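Local structure of methyltransferase (Streptomyces avermitilis, 3GIW) at residues A22-I27 and Y217-M222; R80-D84 and T155-T159; L196-T202 and A268-A274. The protein is of unknown function but probably acts as an S-adenosylmethionine-dependent methyltransferase and binds S-adenosyl-L-homocysteine. All blocks are in the same frame, centred on the assembly; numbering follows the deposited sequence. Where two conformers were deposited one is given.

Contact 1. Residues A22-I27 and Y217-M222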
loop_
_atom_site.group_PDB
_atom_site.type_symbol
_atom_site.label_atom_id
_atom_site.label_comp_id
_atom_site.label_asym_id
_atom_site.label_seq_id
_atom_site.Cartn_x
_atom_site.Cartn_y
_atom_site.Cartn_z
ATOM N N ALA A 22 18.591 4.022 6.106
ATOM C CA ALA A 22 17.622 3.171 5.386
ATOM C C ALA A 22 16.225 3.786 5.446
ATOM O O ALA A 22 15.831 4.392 6.465
ATOM C CB ALA A 22 17.608 1.758 5.967
ATOM N N HIS A 23 15.477 3.632 4.348
ATOM C CA HIS A 23 14.087 4.054 4.257
ATOM C C HIS A 23 13.209 2.900 3.772
ATOM O O HIS A 23 13.578 2.177 2.856
ATOM C CB HIS A 23 13.889 5.239 3.282
ATOM C CG HIS A 23 14.536 6.528 3.710
ATOM N ND1 HIS A 23 15.902 6.712 3.790
ATOM C CD2 HIS A 23 13.983 7.723 4.017
ATOM C CE1 HIS A 23 16.157 7.954 4.169
ATOM N NE2 HIS A 23 15.011 8.593 4.303
ATOM N N SER A 24 12.023 2.777 4.337
ATOM C CA SER A 24 11.190 1.605 4.062
ATOM C C SER A 24 10.879 1.416 2.550
ATOM O O SER A 24 10.922 0.282 2.026
ATOM C CB SER A 24 9.894 1.599 4.889
ATOM O OG SER A 24 9.085 2.708 4.625
ATOM N N ALA A 25 10.545 2.489 1.829
ATOM C CA ALA A 25 10.177 2.341 0.421
ATOM C C ALA A 25 11.342 1.852 -0.412
ATOM O O ALA A 25 11.176 1.143 -1.409
ATOM C CB ALA A 25 9.688 3.670 -0.118
ATOM N N ARG A 26 12.541 2.300 -0.048
ATOM C CA ARG A 26 13.763 1.956 -0.755
ATOM C C ARG A 26 14.224 0.518 -0.460
ATOM O O ARG A 26 14.722 -0.176 -1.353
ATOM C CB ARG A 26 14.882 2.966 -0.406
ATOM C CG ARG A 26 14.492 4.438 -0.682
ATOM C CD ARG A 26 15.513 5.425 -0.143
ATOM N NE ARG A 26 14.879 6.729 0.142
ATOM C CZ ARG A 26 15.570 7.803 0.538
ATOM N NH1 ARG A 26 16.888 7.708 0.719
ATOM N NH2 ARG A 26 14.947 8.953 0.755
ATOM N N ILE A 27 14.063 0.071 0.793
ATOM C CA ILE A 27 14.308 -1.351 1.096
ATOM C C ILE A 27 13.377 -2.234 0.265
ATOM O O ILE A 27 13.804 -3.243 -0.319
ATOM C CB ILE A 27 14.077 -1.642 2.615
ATOM C CG1 ILE A 27 15.134 -0.933 3.474
ATOM C CG2 ILE A 27 14.064 -3.157 2.891
ATOM C CD1 ILE A 27 14.794 -0.865 4.969
ATOM N N TYR A 217 13.938 -3.478 11.613
ATOM C CA TYR A 217 13.331 -2.160 11.295
ATOM C C TYR A 217 13.375 -1.157 12.459
ATOM O O TYR A 217 13.799 -0.026 12.264
ATOM C CB TYR A 217 11.880 -2.316 10.820
ATOM C CG TYR A 217 11.677 -2.697 9.362
ATOM C CD1 TYR A 217 11.624 -1.719 8.365
ATOM C CD2 TYR A 217 11.453 -4.011 9.006
ATOM C CE1 TYR A 217 11.417 -2.057 7.020
ATOM C CE2 TYR A 217 11.212 -4.352 7.683
ATOM C CZ TYR A 217 11.225 -3.374 6.684
ATOM O OH TYR A 217 10.963 -3.728 5.362
ATOM N N ALA A 218 12.980 -1.595 13.652
ATOM C CA ALA A 218 13.040 -0.727 14.849
ATOM C C ALA A 218 14.466 -0.265 15.132
ATOM O O ALA A 218 14.658 0.898 15.485
ATOM C CB ALA A 218 12.431 -1.418 16.061
ATOM N N ALA A 219 15.467 -1.135 14.921
ATOM C CA ALA A 219 16.865 -0.787 15.182
ATOM C C ALA A 219 17.381 0.289 14.235
ATOM O O ALA A 219 18.355 1.016 14.538
ATOM C CB ALA A 219 17.733 -2.028 15.090
ATOM N N ARG A 220 16.703 0.433 13.110
ATOM C CA ARG A 220 17.014 1.431 12.081
ATOM C C ARG A 220 15.967 2.558 12.037
ATOM O O ARG A 220 15.769 3.199 11.001
ATOM C CB ARG A 220 17.140 0.717 10.725
ATOM C CG ARG A 220 18.353 -0.194 10.636
ATOM C CD ARG A 220 18.314 -1.021 9.350
ATOM N NE ARG A 220 19.468 -1.907 9.242
ATOM C CZ ARG A 220 19.615 -3.059 9.890
ATOM N NH1 ARG A 220 18.705 -3.473 10.764
ATOM N NH2 ARG A 220 20.715 -3.779 9.724
ATOM N N ASN A 221 15.325 2.801 13.186
ATOM C CA ASN A 221 14.424 3.947 13.359
ATOM C C ASN A 221 13.136 3.876 12.527
ATOM O O ASN A 221 12.558 4.911 12.177
ATOM C CB ASN A 221 15.192 5.259 13.071
ATOM C CG ASN A 221 14.523 6.492 13.667
ATOM O OD1 ASN A 221 14.020 6.468 14.784
ATOM N ND2 ASN A 221 14.524 7.582 12.906
HETATM N N MSE A 222 12.670 2.660 12.249
HETATM C CA MSE A 222 11.409 2.439 11.551
HETATM C C MSE A 222 10.575 1.432 12.339
HETATM O O MSE A 222 10.280 0.343 11.835
HETATM C CB MSE A 222 11.660 1.886 10.139
HETATM C CG MSE A 222 12.441 2.815 9.237
HETATM SE SE MSE A 222 13.002 2.016 7.556
HETATM C CE MSE A 222 14.480 0.893 8.364
HETATM O O HOH W 1 16.874 4.476 8.919
HETATM O O HOH W 2 10.184 -1.843 3.686
#

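Contact 2. Residues R80-D84 and T155-T159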
loop_
_atom_site.group_PDB
_atom_site.type_symbol
_atom_site.label_atom_id
_atom_site.label_comp_id
_atom_site.label_asym_id
_atom_site.label_seq_id
_atom_site.Cartn_x
_atom_site.Cartn_y
_atom_site.Cartn_z
ATOM N N ARG A 80 -13.529 4.437 -10.785
ATOM C CA ARG A 80 -12.780 5.253 -11.736
ATOM C C ARG A 80 -11.935 6.332 -11.059
ATOM O O ARG A 80 -11.364 7.176 -11.756
ATOM C CB ARG A 80 -13.749 5.921 -12.744
ATOM C CG ARG A 80 -14.597 4.938 -13.538
ATOM C CD ARG A 80 -13.779 4.238 -14.590
ATOM N NE ARG A 80 -14.542 3.193 -15.277
ATOM C CZ ARG A 80 -14.540 1.896 -14.984
ATOM N NH1 ARG A 80 -13.788 1.372 -14.004
ATOM N NH2 ARG A 80 -15.295 1.082 -15.705
ATOM N N GLN A 81 -11.849 6.302 -9.725
ATOM C CA GLN A 81 -11.062 7.259 -8.961
ATOM C C GLN A 81 -10.372 6.550 -7.813
ATOM O O GLN A 81 -10.997 5.785 -7.075
ATOM C CB GLN A 81 -11.985 8.333 -8.366
ATOM C CG GLN A 81 -12.793 9.103 -9.404
ATOM C CD GLN A 81 -13.430 10.329 -8.812
ATOM O OE1 GLN A 81 -13.112 11.470 -9.215
ATOM N NE2 GLN A 81 -14.329 10.116 -7.829
ATOM N N PHE A 82 -9.085 6.844 -7.625
ATOM C CA PHE A 82 -8.265 6.192 -6.606
ATOM C C PHE A 82 -7.434 7.230 -5.858
ATOM O O PHE A 82 -6.866 8.142 -6.482
ATOM C CB PHE A 82 -7.307 5.173 -7.274
ATOM C CG PHE A 82 -8.009 4.074 -8.002
ATOM C CD1 PHE A 82 -8.602 4.309 -9.251
ATOM C CD2 PHE A 82 -8.135 2.815 -7.430
ATOM C CE1 PHE A 82 -9.301 3.296 -9.936
ATOM C CE2 PHE A 82 -8.848 1.820 -8.108
ATOM C CZ PHE A 82 -9.405 2.057 -9.340
ATOM N N LEU A 83 -7.335 7.053 -4.543
ATOM C CA LEU A 83 -6.483 7.808 -3.659
ATOM C C LEU A 83 -5.536 6.817 -2.963
ATOM O O LEU A 83 -5.962 6.043 -2.116
ATOM C CB LEU A 83 -7.320 8.574 -2.635
ATOM C CG LEU A 83 -6.546 9.409 -1.617
ATOM C CD1 LEU A 83 -5.497 10.339 -2.215
ATOM C CD2 LEU A 83 -7.516 10.225 -0.711
ATOM N N ASP A 84 -4.255 6.875 -3.339
ATOM C CA ASP A 84 -3.257 5.905 -2.896
ATOM C C ASP A 84 -2.341 6.537 -1.868
ATOM O O ASP A 84 -1.585 7.488 -2.159
ATOM C CB ASP A 84 -2.437 5.449 -4.092
ATOM C CG ASP A 84 -1.477 4.296 -3.770
ATOM O OD1 ASP A 84 -1.865 3.335 -3.071
ATOM O OD2 ASP A 84 -0.320 4.328 -4.286
ATOM N N THR A 155 -8.078 16.886 -9.194
ATOM C CA THR A 155 -7.978 15.604 -9.845
ATOM C C THR A 155 -9.221 14.755 -9.583
ATOM O O THR A 155 -9.815 14.254 -10.520
ATOM C CB THR A 155 -6.672 14.876 -9.419
ATOM O OG1 THR A 155 -5.555 15.728 -9.753
ATOM C CG2 THR A 155 -6.498 13.537 -10.148
ATOM N N LEU A 156 -9.592 14.587 -8.311
ATOM C CA LEU A 156 -10.719 13.767 -7.898
ATOM C C LEU A 156 -11.977 14.599 -7.634
ATOM O O LEU A 156 -11.905 15.750 -7.184
ATOM C CB LEU A 156 -10.382 12.987 -6.641
ATOM C CG LEU A 156 -9.118 12.127 -6.682
ATOM C CD1 LEU A 156 -8.945 11.385 -5.340
ATOM C CD2 LEU A 156 -9.122 11.197 -7.907
ATOM N N ASP A 157 -13.129 13.987 -7.902
ATOM C CA ASP A 157 -14.438 14.513 -7.553
ATOM C C ASP A 157 -14.928 13.742 -6.347
ATOM O O ASP A 157 -15.336 12.575 -6.452
ATOM C CB ASP A 157 -15.363 14.314 -8.750
ATOM C CG ASP A 157 -16.779 14.760 -8.502
ATOM O OD1 ASP A 157 -17.173 15.017 -7.348
ATOM O OD2 ASP A 157 -17.540 14.854 -9.515
ATOM N N LEU A 158 -14.891 14.340 -5.171
ATOM C CA LEU A 158 -15.241 13.610 -3.946
ATOM C C LEU A 158 -16.744 13.434 -3.711
ATOM O O LEU A 158 -17.164 12.921 -2.661
ATOM C CB LEU A 158 -14.565 14.233 -2.719
ATOM C CG LEU A 158 -13.027 14.324 -2.779
ATOM C CD1 LEU A 158 -12.522 14.842 -1.419
ATOM C CD2 LEU A 158 -12.408 12.963 -3.145
ATOM N N THR A 159 -17.553 13.830 -4.702
ATOM C CA THR A 159 -18.966 13.470 -4.728
ATOM C C THR A 159 -19.253 12.196 -5.527
ATOM O O THR A 159 -20.414 11.773 -5.651
ATOM C CB THR A 159 -19.861 14.637 -5.255
ATOM O OG1 THR A 159 -19.724 14.788 -6.672
ATOM C CG2 THR A 159 -19.537 15.997 -4.548
#

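Contact 3. Residues L196-T202 and A268-A274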
loop_
_atom_site.group_PDB
_atom_site.type_symbol
_atom_site.label_atom_id
_atom_site.label_comp_id
_atom_site.label_asym_id
_atom_site.label_seq_id
_atom_site.Cartn_x
_atom_site.Cartn_y
_atom_site.Cartn_z
ATOM N N LEU A 196 -12.347 0.801 0.541
ATOM C CA LEU A 196 -11.077 0.781 1.280
ATOM C C LEU A 196 -10.390 -0.525 0.912
ATOM O O LEU A 196 -10.987 -1.587 1.027
ATOM C CB LEU A 196 -11.342 0.850 2.779
ATOM C CG LEU A 196 -10.088 0.720 3.667
ATOM C CD1 LEU A 196 -9.065 1.845 3.457
ATOM C CD2 LEU A 196 -10.498 0.658 5.162
ATOM N N ALA A 197 -9.132 -0.434 0.493
ATOM C CA ALA A 197 -8.279 -1.604 0.184
ATOM C C ALA A 197 -6.996 -1.437 1.000
ATOM O O ALA A 197 -6.339 -0.389 0.909
ATOM C CB ALA A 197 -7.939 -1.706 -1.300
HETATM N N MSE A 198 -6.621 -2.474 1.734
HETATM C CA MSE A 198 -5.430 -2.434 2.556
HETATM C C MSE A 198 -4.653 -3.739 2.528
HETATM O O MSE A 198 -5.192 -4.819 2.426
HETATM C CB MSE A 198 -5.774 -2.161 4.029
HETATM C CG MSE A 198 -6.617 -0.891 4.272
HETATM SE SE MSE A 198 -6.836 -0.561 6.187
HETATM C CE MSE A 198 -5.000 -0.141 6.604
ATOM N N SER A 199 -3.342 -3.624 2.724
ATOM C CA SER A 199 -2.523 -4.768 3.169
ATOM C C SER A 199 -1.930 -4.396 4.528
ATOM O O SER A 199 -1.406 -3.261 4.716
ATOM C CB SER A 199 -1.482 -5.199 2.158
ATOM O OG SER A 199 -0.521 -4.210 1.932
ATOM N N ILE A 200 -1.986 -5.330 5.476
ATOM C CA ILE A 200 -1.673 -5.116 6.877
ATOM C C ILE A 200 -0.673 -6.178 7.378
ATOM O O ILE A 200 -0.943 -7.385 7.308
ATOM C CB ILE A 200 -2.982 -5.197 7.715
ATOM C CG1 ILE A 200 -3.977 -4.097 7.280
ATOM C CG2 ILE A 200 -2.737 -5.055 9.229
ATOM C CD1 ILE A 200 -5.403 -4.241 7.815
ATOM N N GLY A 201 0.473 -5.712 7.880
ATOM C CA GLY A 201 1.541 -6.624 8.311
ATOM C C GLY A 201 1.133 -7.406 9.567
ATOM O O GLY A 201 0.447 -6.868 10.478
ATOM N N THR A 202 1.501 -8.685 9.610
ATOM C CA THR A 202 1.195 -9.586 10.725
ATOM C C THR A 202 2.395 -10.509 11.017
ATOM O O THR A 202 3.118 -10.867 10.099
ATOM C CB THR A 202 -0.048 -10.447 10.446
ATOM O OG1 THR A 202 -0.274 -11.346 11.545
ATOM C CG2 THR A 202 0.096 -11.246 9.145
ATOM N N ALA A 268 3.491 -12.432 5.211
ATOM C CA ALA A 268 3.222 -11.729 6.474
ATOM C C ALA A 268 2.323 -10.509 6.249
ATOM O O ALA A 268 2.437 -9.517 6.992
ATOM C CB ALA A 268 4.551 -11.327 7.205
HETATM N N MSE A 269 1.463 -10.544 5.222
HETATM C CA MSE A 269 0.466 -9.504 4.970
HETATM C C MSE A 269 -0.900 -10.111 4.893
HETATM O O MSE A 269 -1.101 -11.063 4.144
HETATM C CB MSE A 269 0.611 -8.800 3.613
HETATM C CG MSE A 269 1.693 -7.908 3.416
HETATM SE SE MSE A 269 1.752 -6.341 4.530
HETATM C CE MSE A 269 3.153 -5.612 3.469
ATOM N N TYR A 270 -1.843 -9.531 5.616
ATOM C CA TYR A 270 -3.266 -9.674 5.319
ATOM C C TYR A 270 -3.651 -8.689 4.229
ATOM O O TYR A 270 -3.120 -7.573 4.180
ATOM C CB TYR A 270 -4.121 -9.382 6.548
ATOM C CG TYR A 270 -4.053 -10.419 7.632
ATOM C CD1 TYR A 270 -4.480 -11.720 7.420
ATOM C CD2 TYR A 270 -3.605 -10.086 8.905
ATOM C CE1 TYR A 270 -4.451 -12.658 8.426
ATOM C CE2 TYR A 270 -3.563 -11.043 9.930
ATOM C CZ TYR A 270 -3.976 -12.325 9.675
ATOM O OH TYR A 270 -3.971 -13.325 10.647
ATOM N N GLY A 271 -4.587 -9.070 3.384
ATOM C CA GLY A 271 -5.208 -8.165 2.420
ATOM C C GLY A 271 -6.714 -8.212 2.496
ATOM O O GLY A 271 -7.298 -9.223 2.862
ATOM N N ALA A 272 -7.330 -7.057 2.205
ATOM C CA ALA A 272 -8.772 -6.941 2.226
ATOM C C ALA A 272 -9.246 -5.731 1.449
ATOM O O ALA A 272 -8.530 -4.722 1.338
ATOM C CB ALA A 272 -9.284 -6.836 3.697
ATOM N N VAL A 273 -10.465 -5.854 0.914
ATOM C CA VAL A 273 -11.133 -4.783 0.175
ATOM C C VAL A 273 -12.571 -4.751 0.685
ATOM O O VAL A 273 -13.200 -5.816 0.857
ATOM C CB VAL A 273 -11.136 -5.088 -1.326
ATOM C CG1 VAL A 273 -11.911 -4.005 -2.131
ATOM C CG2 VAL A 273 -9.700 -5.224 -1.840
ATOM N N ALA A 274 -13.108 -3.549 0.922
ATOM C CA ALA A 274 -14.458 -3.410 1.460
ATOM C C ALA A 274 -15.142 -2.143 0.923
ATOM O O ALA A 274 -14.502 -1.138 0.707
ATOM C CB ALA A 274 -14.448 -3.357 2.956
#

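Contact 1. Residues A22-I27 and Y217-M222
Met222, a selenomethionine in this crystal, reaches across to the start of helix 24-31 and buries more surface here than any other residue. Its chain runs extended to SE and then bends (chi3 -75°), which sets the terminal CE against two apolar groups of the other segment: CE lies 3.8 Å from Ile27 CD1 and 4.0 Å from Ala22 CB. Ile27 and Met222 meet tip to tip, whereas SE sits against backbone, 3.4 Å from Ser24 N, at the first turn of the helix that begins just after His23, its N-cap residue.

Tyr217 is the other large contributor. Its CB sets off along the contact, but the ring swings nearer, and CE1 comes within 4.1 Å of Ile27 CD1; the two side chains slide past each other in opposite directions, so that the hydroxyl ends near Ile27 CG2. Behind these residues helix 207-219 finishes in a Schellman motif. Tyr217 O takes both Arg220 N and Met222 N, from opposite faces of its carbonyl plane, and Asn221, with its positive phi, is the C-prime residue. The turn thus delivers Met222 to the start of helix 24-31, which carries Tyr28 of the S-adenosyl-L-homocysteine site.

No direct hydrogen bond crosses here; two waters supply the polar links. One donates to Ala22 O and to Arg220 O, at 2.7 Å from each. The other accepts from Tyr217 OH, at 2.6 Å, and donates to Ser24 O. Helix 39-51 packs alongside: Ala44 touches both Ile27 and Arg220, while the guanidinium of Arg220 forms salt bridges with Glu216 and Glu43.

Contact 2. Residues R80-D84 and T155-T159
Gln81 lays its side-chain amide against the backbone of Asp157 and uses both ends of it. OE1 accepts from Asp157 N at 2.8 Å in an almost straight bond (177° at the hydrogen), the donor tilted modestly from the carbonyl plane. NE2 returns a bond to Asp157 O at 3.0 Å, and that oxygen lies practically in the amide plane. The pairing fixes which way round the amide sits; a further bond from NE2 to Pro161 O supports the same choice. An extended chain beyond CG (chi2 -167°) carries the group out from the strand to this backbone.

Leu156 approaches from beside the glutamine's stem. Its CD2 packs on Gln81 CB at 4.1 Å, while CD1 touches Phe82 O and Leu83 CB, the latter at 4.2 Å. Asp157 directs its carboxylate away from Gln81: OD1 takes Thr159 N in an Asx turn and also bonds Thr159 OG1, and OD2 pairs with Arg160.

This fastens the loop 155-159 to the beginning of strand 81-85, which runs between 107-112 and 163-167 in the Rossmann-like sheet of the methyltransferase fold. Leu156 touches Arg107 and Val109 of strand 107-112, and Phe82 packs on helix 95-102.

Contact 3. Residues L196-T202 and A268-A274
Seven backbone hydrogen bonds join the two segments, six of them between the antiparallel strands 196-201 and 269-274. Leu196 with Ala274, Met198 with Ala272 and Ile200 with Tyr270 are the hydrogen-bonded pairs; the shortest bond runs from Ile200 N to Tyr270 O at 2.8 Å. Past the last pair, Thr202 N still bonds Ala268 O at 2.9 Å, although the donor now stands above the carbonyl plane. At the non-hydrogen-bonded pairs CA-H...O contacts add to the cohesion, as from Ser199 CA to Tyr270 O at 3.0 Å.

Side chains alternate between the two faces. On one, Ala197 CB meets Val273 CG2 at 4.0 Å, and Met269, bent at chi2 (-63°), brings SE to 3.6 Å from Gly201 N. Ser199 OG on this face bonds Asn62 OD1 and Ala168 N. On the other face lies Tyr270, crossed at about a right angle by Thr202 from just beyond the strand end: Thr202 CG2 lies over a face of the ring in a CH-pi contact, 4.2 Å from its centroid. The phenol OH bonds Glu204, and His229 meets the ring edge-to-face.

With Tyr270 cut back to an alanine, Thr202 CG2 would probably lose its aromatic face and Glu204 its phenol partner. Backbone bonds hold the strands in register, leaving the Ser199 hydroxyl to bond Asn62, a residue that binds S-adenosyl-L-homocysteine.

All three contacts belong to one Rossmann-like methyltransferase fold. Contacts 2 and 3 share its sheet, where strand 163-167 runs between strands 81-85 and 195-201; their centres are 21 Å apart. Contact 1 is 30 Å from contact 2 between centres, on the other side of the chain's centre, and 20 Å from contact 3; helix 207-219 follows strand 195-201 in the chain. Contacts 1 and 3 both approach the S-adenosyl-L-homocysteine site, which is empty of that ligand here: side chain to side chain, Ser199 is about 3 Å from Asn62 and Ser24 about 7 Å from Asp112. Tyr217 and Met269 each come within about 4 Å of a bound unidentified ligand. Contact 2 is more remote, with the Leu83 side chain about 9 Å from that of Met140.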